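Local coordinates for protein GCN5-related N-acetyltransferase (Streptococcus suis, PDB 3G3S) that probably transfers an acetyl group from acetyl-coenzyme A to an amine, as other members of the GCN5-related N-acetyltransferase family do, its own acceptor being unknown, at residues A[219-224]-A[230-235]; A[114-119]-A[200-205]; A[63-68]-A[88-93]; A[84-89]-A[244-249]. All coordinates share one frame; numbering follows the deposited sequence.

From the N terminus, interaction 3 comes first: 63-68 meets 88-93 and closes a short loop that holds strand 73-77 and most of helix 80-90. Interaction 4 starts on that same helix, sharing E88 and V89, and runs to the C terminus, joining the helix to the last strand, 239-248. Nested inside its long loop are two contacts in series, interaction 2 between helices 110-118 and 200-214, then interaction 1 between strand 218-223 and helix 226-235. Interactions 1 and 2 touch where L235 packs on A205 and L116. Interactions 2 and 3 lie on opposite sides of the chain's centre, their centres about 40 Å apart.

Interaction 1: A[219-224]-A[230-235]; sequences PSWDAH and KLAEKL. With CAC (cacodylate ion), chain D.
The indole of W221 carries almost the whole contact, laid between helix 226-235 on one face and a cacodylate ion on the other. The principal packing is CH-pi: A232 CB stands over the five-membered ring, 3.4 Å from its centroid and only 6° off the normal. Two leucines one helical turn apart add apolar contacts to the six-membered ring. L231 CD2 reaches CH2 of W221 at the rim, near the ring plane, at 3.8 Å, whereas CD1 of L235 approaches W221 CZ3 obliquely at 3.6 Å. With CG opposite the backbone N (chi1 -163°), the indole extends from the strand to the helix.

Strand 218-223 runs parallel to its neighbour 184-191, with helix 200-214 connecting them in a beta-alpha-beta crossover. Helix 226-235 then leads on to strand 239-248, the order expected of the C-terminal part of a GNAT fold.

The polar contacts gather round the ion and the N-H edge of the indole. H224 N donates a nearly straight bond to cacodylate O1, 2.9 Å long with an N-H...O angle of 169°. S228 OG serves both partners, binding W221 NE1 and the ion. The cacodylate methyl C1 is modelled over the centre of the ring face opposite A232; its 3.1 Å from W221 CE2 is tighter than normal packing, so the exact placement of this ion, probably from the crystallisation liquor, is doubtful.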
# COMPACT_ATOMS: atom_id res chain seq x y z
N PRO A 219 9.07 -14.25 -2.04
CA PRO A 219 8.27 -15.46 -1.98
C PRO A 219 8.18 -15.98 -0.55
O PRO A 219 9.11 -16.56 -0.01
CB PRO A 219 9.05 -16.43 -2.88
CG PRO A 219 10.47 -15.98 -2.76
CD PRO A 219 10.48 -14.54 -2.39
N SER A 220 7.04 -15.73 0.09
CA SER A 220 6.86 -16.18 1.48
C SER A 220 6.42 -17.62 1.64
O SER A 220 5.63 -18.13 0.82
CB SER A 220 5.76 -15.33 2.15
OG SER A 220 5.47 -15.80 3.44
N TRP A 221 6.88 -18.25 2.71
CA TRP A 221 6.47 -19.62 3.06
C TRP A 221 5.95 -19.67 4.50
O TRP A 221 6.62 -19.19 5.43
CB TRP A 221 7.63 -20.59 2.92
CG TRP A 221 7.26 -22.03 2.87
CD1 TRP A 221 6.85 -22.82 3.90
CD2 TRP A 221 7.36 -22.88 1.73
NE1 TRP A 221 6.66 -24.11 3.47
CE2 TRP A 221 6.96 -24.18 2.15
CE3 TRP A 221 7.72 -22.67 0.39
CZ2 TRP A 221 6.89 -25.26 1.27
CZ3 TRP A 221 7.66 -23.76 -0.48
CH2 TRP A 221 7.25 -25.04 -0.03
N ASP A 222 4.77 -20.24 4.68
CA ASP A 222 4.21 -20.43 6.00
C ASP A 222 3.77 -21.90 5.96
O ASP A 222 2.85 -22.28 5.25
CB ASP A 222 3.07 -19.47 6.26
CG ASP A 222 2.74 -19.33 7.70
OD1 ASP A 222 3.56 -18.83 8.48
OD2 ASP A 222 1.56 -19.62 8.04
N ALA A 223 4.49 -22.74 6.70
CA ALA A 223 4.34 -24.18 6.63
C ALA A 223 3.11 -24.72 7.35
O ALA A 223 2.95 -24.54 8.54
CB ALA A 223 5.61 -24.85 7.17
N HIS A 224 2.27 -25.44 6.61
CA HIS A 224 1.07 -26.05 7.19
C HIS A 224 1.40 -27.27 8.04
O HIS A 224 0.65 -27.62 8.94
CB HIS A 224 0.11 -26.47 6.09
CG HIS A 224 -1.22 -26.95 6.60
ND1 HIS A 224 -2.05 -26.16 7.37
CD2 HIS A 224 -1.89 -28.12 6.40
CE1 HIS A 224 -3.17 -26.82 7.63
NE2 HIS A 224 -3.10 -28.01 7.05
N LYS A 230 10.11 -28.77 6.41
CA LYS A 230 11.35 -29.43 5.95
C LYS A 230 11.64 -29.15 4.49
O LYS A 230 12.79 -29.02 4.11
CB LYS A 230 11.32 -30.92 6.25
CG LYS A 230 11.47 -31.24 7.75
N LEU A 231 10.59 -29.07 3.66
CA LEU A 231 10.72 -28.68 2.27
C LEU A 231 11.24 -27.25 2.18
O LEU A 231 12.21 -26.95 1.46
CB LEU A 231 9.37 -28.79 1.56
CG LEU A 231 9.24 -28.29 0.12
CD1 LEU A 231 10.40 -28.74 -0.77
CD2 LEU A 231 7.90 -28.73 -0.46
N ALA A 232 10.57 -26.35 2.90
CA ALA A 232 10.98 -24.96 2.91
C ALA A 232 12.45 -24.84 3.30
O ALA A 232 13.15 -24.05 2.69
CB ALA A 232 10.10 -24.12 3.87
N GLU A 233 12.91 -25.64 4.27
CA GLU A 233 14.32 -25.60 4.72
C GLU A 233 15.24 -26.01 3.57
O GLU A 233 16.29 -25.40 3.38
CB GLU A 233 14.55 -26.46 5.95
CG GLU A 233 13.94 -25.85 7.20
CD GLU A 233 13.88 -26.78 8.39
OE1 GLU A 233 13.92 -28.03 8.22
OE2 GLU A 233 13.77 -26.27 9.53
N LYS A 234 14.82 -26.98 2.77
CA LYS A 234 15.60 -27.38 1.59
C LYS A 234 15.66 -26.25 0.59
O LYS A 234 16.65 -26.11 -0.10
CB LYS A 234 15.03 -28.63 0.92
CG LYS A 234 15.16 -29.91 1.78
N LEU A 235 14.61 -25.43 0.52
CA LEU A 235 14.56 -24.31 -0.42
C LEU A 235 15.24 -23.06 0.09
O LEU A 235 15.33 -22.08 -0.63
CB LEU A 235 13.10 -23.99 -0.79
CG LEU A 235 12.38 -25.11 -1.56
CD1 LEU A 235 10.91 -24.84 -1.59
CD2 LEU A 235 12.93 -25.27 -2.98
AS CAC D . 2.41 -24.36 2.40
O1 CAC D . 2.63 -25.52 3.73
O2 CAC D . 1.43 -23.04 3.00
C1 CAC D . 4.01 -23.63 1.51
C2 CAC D . 1.46 -25.12 0.84

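Interaction 2: A[114-119]-A[200-205]; sequences QKLVDD and LAKACA
L116 lies across the aliphatic chain of K202 at about a right angle, and both of its methyls are used. CD1 of L116 meets K202 CG at 3.8 Å, while L116 CD2 touches K202 CE, also at 3.8 Å. K202 is extended as far as CD and bends at chi3 (70°), which leaves CE beside CD2 of L116 while CG stays near CD1. A203 is the other main participant. Its methyl CB packs on the carbonyl O of L116 at 3.8 Å, and its own carbonyl O is met by V117 CG2 at 3.6 Å. Such small side chains and backbone atoms at the interface allow a close approach, with V117 CA and A203 CA 4.8 Å apart.

The two helix segments cross at -125°, their axes 8.0 Å apart. Helix 200-214 begins with the end of a stretch, RGLGLA, that matches the GNAT signature which in relatives binds the pyrophosphate of coenzyme A; L116 also packs on L235 of helix 226-235.

Every contact here is van der Waals. K202 contributes its methylenes, and NZ stays 6.6 Å from D119 OD2, so the contact rests on shape and the burial of carbon, with charge probably adding little directly.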
# COMPACT_ATOMS: atom_id res chain seq x y z
N GLN A 114 18.07 -23.33 -9.04
CA GLN A 114 18.06 -23.65 -10.45
C GLN A 114 18.36 -25.13 -10.65
O GLN A 114 17.77 -25.73 -11.52
CB GLN A 114 19.05 -22.79 -11.25
CG GLN A 114 18.90 -22.94 -12.75
CD GLN A 114 17.53 -22.47 -13.28
OE1 GLN A 114 17.13 -21.33 -13.06
NE2 GLN A 114 16.84 -23.35 -14.01
N LYS A 115 19.28 -25.70 -9.88
CA LYS A 115 19.56 -27.15 -10.00
C LYS A 115 18.31 -27.99 -9.75
O LYS A 115 18.08 -28.96 -10.46
CB LYS A 115 20.67 -27.61 -9.06
CG LYS A 115 21.02 -29.09 -9.22
N LEU A 116 17.53 -27.63 -8.74
CA LEU A 116 16.29 -28.34 -8.43
C LEU A 116 15.34 -28.26 -9.62
O LEU A 116 14.67 -29.24 -9.96
CB LEU A 116 15.63 -27.76 -7.18
CG LEU A 116 16.39 -27.87 -5.85
CD1 LEU A 116 15.65 -27.16 -4.72
CD2 LEU A 116 16.67 -29.34 -5.48
N VAL A 117 15.26 -27.08 -10.24
CA VAL A 117 14.41 -26.91 -11.42
C VAL A 117 14.92 -27.80 -12.55
O VAL A 117 14.17 -28.56 -13.15
CB VAL A 117 14.33 -25.43 -11.86
CG1 VAL A 117 13.69 -25.29 -13.22
CG2 VAL A 117 13.57 -24.61 -10.79
N ASP A 118 16.23 -27.73 -12.79
CA ASP A 118 16.91 -28.52 -13.83
C ASP A 118 16.75 -30.03 -13.64
O ASP A 118 16.60 -30.76 -14.62
CB ASP A 118 18.40 -28.14 -13.87
CG ASP A 118 18.64 -26.72 -14.39
OD1 ASP A 118 17.75 -26.11 -15.01
OD2 ASP A 118 19.76 -26.20 -14.18
N ASP A 119 16.72 -30.49 -12.39
CA ASP A 119 16.57 -31.91 -12.09
C ASP A 119 15.18 -32.51 -12.37
O ASP A 119 14.96 -33.70 -12.11
CB ASP A 119 16.94 -32.20 -10.63
CG ASP A 119 18.41 -31.97 -10.32
OD1 ASP A 119 19.24 -31.82 -11.27
OD2 ASP A 119 18.72 -31.93 -9.11
N LEU A 200 8.52 -33.35 -6.98
CA LEU A 200 7.89 -32.41 -7.86
C LEU A 200 7.62 -31.06 -7.17
O LEU A 200 7.82 -30.00 -7.77
CB LEU A 200 6.60 -33.01 -8.44
CG LEU A 200 6.75 -34.30 -9.27
CD1 LEU A 200 5.43 -34.68 -9.90
CD2 LEU A 200 7.81 -34.20 -10.36
N ALA A 201 7.14 -31.11 -5.93
CA ALA A 201 6.84 -29.89 -5.16
C ALA A 201 8.05 -28.94 -5.08
O ALA A 201 7.94 -27.74 -5.28
CB ALA A 201 6.38 -30.28 -3.74
N LYS A 202 9.20 -29.54 -4.81
CA LYS A 202 10.50 -28.89 -4.67
C LYS A 202 10.92 -28.21 -5.98
O LYS A 202 11.42 -27.10 -5.97
CB LYS A 202 11.46 -30.00 -4.25
CG LYS A 202 12.85 -29.63 -3.85
CD LYS A 202 13.64 -30.92 -3.45
CE LYS A 202 13.95 -31.84 -4.66
NZ LYS A 202 14.37 -33.25 -4.31
N ALA A 203 10.69 -28.88 -7.10
CA ALA A 203 11.01 -28.32 -8.40
C ALA A 203 10.13 -27.12 -8.74
O ALA A 203 10.64 -26.11 -9.23
CB ALA A 203 10.91 -29.41 -9.49
N CYS A 204 8.82 -27.23 -8.55
CA CYS A 204 7.95 -26.09 -8.88
C CYS A 204 8.08 -24.96 -7.85
O CYS A 204 7.85 -23.81 -8.20
CB CYS A 204 6.47 -26.52 -9.08
SG CYS A 204 5.75 -27.54 -7.80
N ALA A 205 8.40 -25.29 -6.60
CA ALA A 205 8.63 -24.29 -5.57
C ALA A 205 9.89 -23.55 -5.94
O ALA A 205 9.91 -22.32 -5.93
CB ALA A 205 8.77 -24.92 -4.23

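Interaction 3: A[63-68]-A[88-93]; sequences DLLKIC and EVYGDG
Y90 points its hydroxyl end at the flank of L65, so the ring meets helix 62-68 with its edge. L65 CB lies near the plane of the ring, 3.5 Å from Y90 OH. The same CB is 4.1 Å from Y90 CE2, and the delta methyl CD1 of L65 completes the contact with Y90 CE2 at 4.2 Å. Y90 has CG opposite its carbonyl carbon (chi1 -60°), which sends the ring across to helix 62-68. The phenol oxygen also comes near the backbone, with K66 N 3.9 Å from Y90 OH, but it is hydrogen-bonded to OE2 of E69, next along the chain from C68.

Helix 62-68 is the crossover of a beta-alpha-beta unit, linking the parallel neighbouring strands 52-58 and 73-77. Helix 80-90 follows the second of these, and the contact thus sets L65 of helix 62-68 against the C-terminal end of helix 80-90. L65 also packs on W82, L85 and I86, earlier residues of helix 80-90.

Further out, V89 CG1 sits over the centre of one face of the Y90 ring, 3.5 Å above the plane. W248 of the final strand meets the tyrosine ring edge-to-face, and its NE1 is bonded to C68 O. G91 breaks away from the helix with positive phi (49°). The chain then folds back so that G93 N is hydrogen-bonded to Y90 O (2.7 Å), and the backbone of G93 pairs with that of R249 at the C terminus.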
# COMPACT_ATOMS: atom_id res chain seq x y z
N ASP A 63 -17.98 -12.65 18.60
CA ASP A 63 -18.65 -12.30 17.36
C ASP A 63 -17.72 -12.41 16.14
O ASP A 63 -18.20 -12.70 15.03
CB ASP A 63 -19.26 -10.91 17.43
CG ASP A 63 -20.45 -10.84 18.38
OD1 ASP A 63 -20.83 -11.87 18.98
OD2 ASP A 63 -20.98 -9.72 18.51
N LEU A 64 -16.43 -12.17 16.32
CA LEU A 64 -15.51 -12.32 15.20
C LEU A 64 -15.33 -13.81 14.81
O LEU A 64 -15.18 -14.15 13.63
CB LEU A 64 -14.16 -11.65 15.53
CG LEU A 64 -14.13 -10.11 15.63
CD1 LEU A 64 -12.73 -9.60 15.96
CD2 LEU A 64 -14.66 -9.43 14.34
N LEU A 65 -15.33 -14.69 15.80
CA LEU A 65 -15.28 -16.14 15.57
C LEU A 65 -16.51 -16.59 14.77
O LEU A 65 -16.44 -17.47 13.90
CB LEU A 65 -15.21 -16.89 16.90
CG LEU A 65 -13.98 -16.62 17.76
CD1 LEU A 65 -13.99 -17.29 19.11
CD2 LEU A 65 -12.72 -17.07 16.97
N LYS A 66 -17.65 -15.98 15.07
CA LYS A 66 -18.87 -16.34 14.34
C LYS A 66 -18.77 -16.10 12.84
O LYS A 66 -19.29 -16.90 12.05
CB LYS A 66 -20.07 -15.59 14.89
CG LYS A 66 -20.43 -16.06 16.27
CD LYS A 66 -21.65 -15.35 16.81
CE LYS A 66 -22.04 -15.90 18.18
NZ LYS A 66 -23.42 -15.48 18.56
N ILE A 67 -18.09 -15.03 12.46
CA ILE A 67 -17.89 -14.68 11.06
C ILE A 67 -17.11 -15.79 10.36
O ILE A 67 -17.26 -16.00 9.16
CB ILE A 67 -17.09 -13.35 10.91
CG1 ILE A 67 -17.82 -12.16 11.52
CG2 ILE A 67 -16.80 -13.04 9.44
CD1 ILE A 67 -17.02 -10.89 11.49
N CYS A 68 -16.27 -16.50 11.10
CA CYS A 68 -15.49 -17.59 10.54
C CYS A 68 -16.22 -18.91 10.43
O CYS A 68 -15.73 -19.81 9.78
CB CYS A 68 -14.24 -17.81 11.40
SG CYS A 68 -13.22 -16.34 11.52
N GLU A 88 -12.98 -22.96 24.34
CA GLU A 88 -14.12 -22.87 25.22
C GLU A 88 -15.44 -22.87 24.46
O GLU A 88 -16.39 -23.60 24.82
CB GLU A 88 -14.04 -21.60 26.06
CG GLU A 88 -15.28 -21.35 26.92
CD GLU A 88 -15.11 -20.18 27.83
OE1 GLU A 88 -14.51 -20.37 28.91
OE2 GLU A 88 -15.60 -19.09 27.48
N VAL A 89 -15.52 -22.03 23.44
CA VAL A 89 -16.76 -21.89 22.67
C VAL A 89 -17.12 -23.12 21.82
O VAL A 89 -18.29 -23.48 21.73
CB VAL A 89 -16.72 -20.66 21.76
CG1 VAL A 89 -17.95 -20.65 20.81
CG2 VAL A 89 -16.63 -19.35 22.56
N TYR A 90 -16.12 -23.77 21.23
CA TYR A 90 -16.36 -24.84 20.25
C TYR A 90 -15.99 -26.27 20.67
O TYR A 90 -16.37 -27.22 19.98
CB TYR A 90 -15.65 -24.50 18.93
CG TYR A 90 -16.13 -23.20 18.31
CD1 TYR A 90 -17.34 -23.12 17.61
CD2 TYR A 90 -15.39 -22.02 18.45
CE1 TYR A 90 -17.79 -21.92 17.07
CE2 TYR A 90 -15.84 -20.83 17.90
CZ TYR A 90 -17.03 -20.77 17.22
OH TYR A 90 -17.43 -19.57 16.68
N GLY A 91 -15.27 -26.44 21.77
CA GLY A 91 -14.95 -27.75 22.27
C GLY A 91 -14.42 -28.65 21.21
O GLY A 91 -13.43 -28.30 20.55
N ASP A 92 -15.09 -29.78 21.00
CA ASP A 92 -14.63 -30.78 20.00
C ASP A 92 -14.88 -30.36 18.56
O ASP A 92 -14.47 -31.07 17.65
CB ASP A 92 -15.28 -32.17 20.24
CG ASP A 92 -14.77 -32.86 21.49
OD1 ASP A 92 -13.61 -32.60 21.92
OD2 ASP A 92 -15.54 -33.69 22.04
N GLY A 93 -15.55 -29.22 18.36
CA GLY A 93 -15.82 -28.66 17.03
C GLY A 93 -14.63 -27.96 16.35
O GLY A 93 -14.78 -27.46 15.24

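Interaction 4: A[84-89]-A[244-249]; sequences DLIEEV and QAYEWR
I86 and Y246 make the apolar half of this contact. The CG2 branch of I86 lies over one face of the tyrosine ring, 4.0 Å from its centroid and 13° off the normal, a CH-pi contact displaced toward the rim. The longer branch ends in CD1, which rests on Y246 CD1 at 3.8 Å. With I86 CG1 opposite the carbonyl carbon (chi1 -68°), both branches can bear on the ring.

Strand 239-248, the last of the chain, is inserted antiparallel between 73-77 and 94-102. Helix 80-90, which leads from the first of those neighbours to the second, packs against it here, while F96 of strand 94-102 also meets the Y246 ring.

The polar half belongs to E87, whose extended side chain crosses the tyrosine at about a right angle. Y246 OH donates to E87 OE2, which is in the plane of the ring; the carboxylate is turned 70° from that plane. The modelled separation of Y246 OH from E87 OE2, 2.4 Å, is very short, and its exact value is doubtful. One water donates to E87 OE2 at 3.1 Å and to Q244 OE1 at the same distance, bridging helix and strand, and Q244 OE1 is also bonded to S83 OG.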
# COMPACT_ATOMS: atom_id res chain seq x y z
N ASP A 84 -7.97 -19.80 24.05
CA ASP A 84 -8.80 -20.23 25.15
C ASP A 84 -10.25 -19.99 24.82
O ASP A 84 -11.10 -20.79 25.18
CB ASP A 84 -8.44 -19.47 26.44
CG ASP A 84 -7.08 -19.85 27.00
OD1 ASP A 84 -6.48 -20.85 26.58
OD2 ASP A 84 -6.63 -19.14 27.91
N LEU A 85 -10.54 -18.89 24.13
CA LEU A 85 -11.93 -18.61 23.76
C LEU A 85 -12.41 -19.60 22.70
O LEU A 85 -13.51 -20.11 22.77
CB LEU A 85 -12.10 -17.18 23.26
CG LEU A 85 -13.53 -16.80 22.87
CD1 LEU A 85 -14.42 -16.93 24.11
CD2 LEU A 85 -13.61 -15.38 22.21
N ILE A 86 -11.58 -19.83 21.70
CA ILE A 86 -11.91 -20.77 20.63
C ILE A 86 -12.25 -22.14 21.24
O ILE A 86 -13.26 -22.75 20.92
CB ILE A 86 -10.72 -20.91 19.60
CG1 ILE A 86 -10.51 -19.61 18.81
CG2 ILE A 86 -10.98 -22.02 18.61
CD1 ILE A 86 -9.14 -19.48 18.04
N GLU A 87 -11.39 -22.62 22.13
CA GLU A 87 -11.56 -23.96 22.70
C GLU A 87 -12.77 -24.02 23.58
O GLU A 87 -13.49 -25.00 23.56
CB GLU A 87 -10.34 -24.40 23.47
CG GLU A 87 -9.14 -24.62 22.54
CD GLU A 87 -7.90 -25.02 23.24
OE1 GLU A 87 -7.94 -25.24 24.45
OE2 GLU A 87 -6.86 -25.12 22.56
N GLU A 88 -12.98 -22.96 24.34
CA GLU A 88 -14.12 -22.87 25.22
C GLU A 88 -15.44 -22.87 24.46
O GLU A 88 -16.39 -23.60 24.82
CB GLU A 88 -14.04 -21.60 26.06
CG GLU A 88 -15.28 -21.35 26.92
CD GLU A 88 -15.11 -20.18 27.83
OE1 GLU A 88 -14.51 -20.37 28.91
OE2 GLU A 88 -15.60 -19.09 27.48
N VAL A 89 -15.52 -22.03 23.44
CA VAL A 89 -16.76 -21.89 22.67
C VAL A 89 -17.12 -23.12 21.82
O VAL A 89 -18.29 -23.48 21.73
CB VAL A 89 -16.72 -20.66 21.76
CG1 VAL A 89 -17.95 -20.65 20.81
CG2 VAL A 89 -16.63 -19.35 22.56
N GLN A 244 0.22 -21.78 17.02
CA GLN A 244 -1.09 -22.42 17.14
C GLN A 244 -2.07 -22.07 16.03
O GLN A 244 -2.22 -20.91 15.65
CB GLN A 244 -1.77 -22.03 18.47
CG GLN A 244 -1.00 -22.45 19.75
CD GLN A 244 -1.80 -22.25 21.04
OE1 GLN A 244 -3.00 -21.96 21.01
NE2 GLN A 244 -1.12 -22.41 22.18
N ALA A 245 -2.79 -23.08 15.56
CA ALA A 245 -3.83 -22.91 14.54
C ALA A 245 -4.97 -23.87 14.85
O ALA A 245 -4.78 -24.87 15.58
CB ALA A 245 -3.27 -23.16 13.10
N TYR A 246 -6.15 -23.52 14.32
CA TYR A 246 -7.37 -24.30 14.46
C TYR A 246 -8.14 -24.39 13.15
O TYR A 246 -8.10 -23.48 12.34
CB TYR A 246 -8.31 -23.67 15.51
CG TYR A 246 -7.78 -23.63 16.93
CD1 TYR A 246 -7.01 -22.55 17.38
CD2 TYR A 246 -8.07 -24.64 17.82
CE1 TYR A 246 -6.55 -22.49 18.67
CE2 TYR A 246 -7.61 -24.59 19.12
CZ TYR A 246 -6.83 -23.53 19.53
OH TYR A 246 -6.37 -23.53 20.82
N GLU A 247 -8.85 -25.50 12.98
CA GLU A 247 -9.80 -25.74 11.90
C GLU A 247 -11.06 -26.27 12.52
O GLU A 247 -11.01 -26.86 13.60
CB GLU A 247 -9.35 -26.85 11.01
CG GLU A 247 -8.34 -26.47 9.99
CD GLU A 247 -7.70 -27.70 9.39
OE1 GLU A 247 -8.08 -28.83 9.81
OE2 GLU A 247 -6.80 -27.53 8.54
N TRP A 248 -12.16 -26.16 11.79
CA TRP A 248 -13.40 -26.76 12.26
C TRP A 248 -13.28 -28.27 12.05
O TRP A 248 -12.60 -28.71 11.11
CB TRP A 248 -14.60 -26.24 11.50
CG TRP A 248 -14.81 -24.74 11.51
CD1 TRP A 248 -14.98 -23.96 10.44
CD2 TRP A 248 -14.84 -23.87 12.66
NE1 TRP A 248 -15.14 -22.66 10.81
CE2 TRP A 248 -15.05 -22.57 12.17
CE3 TRP A 248 -14.73 -24.07 14.04
CZ2 TRP A 248 -15.16 -21.48 13.00
CZ3 TRP A 248 -14.83 -22.98 14.88
CH2 TRP A 248 -15.05 -21.70 14.35
N ARG A 249 -13.83 -29.03 12.98
CA ARG A 249 -13.92 -30.50 12.94
C ARG A 249 -15.38 -30.77 12.74
O ARG A 249 -16.21 -30.16 13.45
CB ARG A 249 -13.52 -31.20 14.25
CG ARG A 249 -12.10 -31.72 14.34
OXT ARG A 249 -15.72 -31.64 11.94
O HOH W 1 -4.20 -23.70 23.29